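Putative peptidase (Parabacteroides merdae, PDB 4L8K) probably cleaves peptide bonds as a family S41 serine peptidase of the ClpP/crotonase clan. Local coordinates at residues V132-N135 and N136-Y139. Residues are numbered along the deposited sequence; the frame is centred on the assembly and turned at random.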
loop_
_atom_site.group_PDB
_atom_site.type_symbol
_atom_site.label_atom_id
_atom_site.label_comp_id
_atom_site.label_asym_id
_atom_site.label_seq_id
_atom_site.Cartn_x
_atom_site.Cartn_y
_atom_site.Cartn_z
ATOM N N VAL A 132 9.983 -7.110 12.345
ATOM C CA VAL A 132 9.994 -6.323 13.575
ATOM C C VAL A 132 9.516 -7.272 14.667
ATOM O O VAL A 132 8.460 -7.870 14.529
ATOM C CB VAL A 132 9.161 -4.992 13.435
ATOM C CG1 VAL A 132 8.794 -4.399 14.762
ATOM C CG2 VAL A 132 9.916 -3.956 12.624
ATOM N N GLY A 133 10.328 -7.466 15.698
ATOM C CA GLY A 133 9.969 -8.309 16.838
ATOM C C GLY A 133 9.242 -7.518 17.912
ATOM O O GLY A 133 9.156 -6.286 17.827
ATOM N N GLU A 134 8.690 -8.225 18.911
ATOM C CA GLU A 134 7.953 -7.632 20.031
ATOM C C GLU A 134 8.867 -6.758 20.898
ATOM O O GLU A 134 8.433 -5.706 21.362
ATOM C CB GLU A 134 7.270 -8.711 20.911
ATOM C CG GLU A 134 6.313 -9.644 20.181
ATOM C CD GLU A 134 5.000 -9.085 19.651
ATOM O OE1 GLU A 134 4.753 -7.855 19.742
ATOM O OE2 GLU A 134 4.214 -9.899 19.117
ATOM N N ASN A 135 10.134 -7.194 21.103
ATOM C CA ASN A 135 11.132 -6.450 21.882
ATOM C C ASN A 135 11.549 -5.195 21.124
ATOM O O ASN A 135 11.596 -4.132 21.727
ATOM C CB ASN A 135 12.342 -7.323 22.246
ATOM C CG ASN A 135 12.034 -8.427 23.235
ATOM O OD1 ASN A 135 11.126 -8.361 24.038
ATOM N ND2 ASN A 135 12.811 -9.465 23.226
ATOM N N ASN A 136 11.758 -5.295 19.798
ATOM C CA ASN A 136 12.064 -4.147 18.929
ATOM C C ASN A 136 11.062 -3.014 19.157
ATOM O O ASN A 136 11.454 -1.859 19.389
ATOM C CB ASN A 136 12.016 -4.552 17.441
ATOM C CG ASN A 136 13.087 -5.453 16.953
ATOM O OD1 ASN A 136 12.862 -6.195 15.995
ATOM N ND2 ASN A 136 14.298 -5.371 17.536
ATOM N N LEU A 137 9.751 -3.368 19.114
ATOM C CA LEU A 137 8.662 -2.416 19.319
ATOM C C LEU A 137 8.678 -1.846 20.737
ATOM O O LEU A 137 8.593 -0.629 20.879
ATOM C CB LEU A 137 7.291 -3.046 18.990
ATOM C CG LEU A 137 7.012 -3.256 17.502
ATOM C CD1 LEU A 137 5.949 -4.339 17.285
ATOM C CD2 LEU A 137 6.666 -1.929 16.778
ATOM N N ASP A 138 8.829 -2.701 21.771
ATOM C CA ASP A 138 8.878 -2.248 23.167
ATOM C C ASP A 138 10.031 -1.270 23.417
ATOM O O ASP A 138 9.830 -0.271 24.110
ATOM C CB ASP A 138 8.994 -3.439 24.132
ATOM C CG ASP A 138 7.697 -4.200 24.359
ATOM O OD1 ASP A 138 6.650 -3.764 23.826
ATOM O OD2 ASP A 138 7.733 -5.236 25.059
ATOM N N TYR A 139 11.211 -1.536 22.828
ATOM C CA TYR A 139 12.401 -0.686 22.967
ATOM C C TYR A 139 12.243 0.664 22.256
ATOM O O TYR A 139 12.662 1.691 22.801
ATOM C CB TYR A 139 13.654 -1.411 22.475
ATOM C CG TYR A 139 14.249 -2.275 23.565
ATOM C CD1 TYR A 139 14.853 -1.701 24.687
ATOM C CD2 TYR A 139 14.174 -3.662 23.506
ATOM C CE1 TYR A 139 15.352 -2.487 25.725
ATOM C CE2 TYR A 139 14.695 -4.461 24.530
ATOM C CZ TYR A 139 15.284 -3.865 25.634
ATOM O OH TYR A 139 15.825 -4.622 26.632
#
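Gly133, at the N-cap, hands its carbonyl O to Leu137 N at 3.2 Å, and the next two residues repeat the i to i+4 pattern, Glu134 O taking Asp138 N at 3.1 Å and Asn135 O taking Tyr139 N at 2.8 Å. Running the other way, the Asn136 side chain reaches back to the start of the helix: OD1 accepts Gly133 N at 2.9 Å in a nearly straight bond (171° at the hydrogen), although the donor sits tilted out of the amide's carbonyl plane. Asn136 CG stands beside its own backbone N (chi1 -69°), which carries the amide back toward the first residues of the helix. With an alanine here, Gly133 N would probably lose this acceptor and the entry into the helix would be less firmly fixed. Next to this bond, Val132 CG1 presses on the branch point of Leu137, CG, at a tight 3.5 Å, the two side chains crossing at about a right angle; Met110 touches both. On the polar flank, Asp138 CG lies 3.4 Å from Glu134 O, while its carboxylate forms salt bridges with Arg171 and Arg206. Glu134 OE1 shares Arg171, so the arginines probably offset the two acids' mutual repulsion. The Asn136 bond is one half of a capping box, the reciprocal half being impossible for a glycine N-cap, and Val132 with Leu137 makes a hydrophobic staple; both lie at the N-terminal end of helix 134-143, the connection between parallel strands 120-125 and 149-153 in a beta-alpha-beta unit of the S41 peptidase domain.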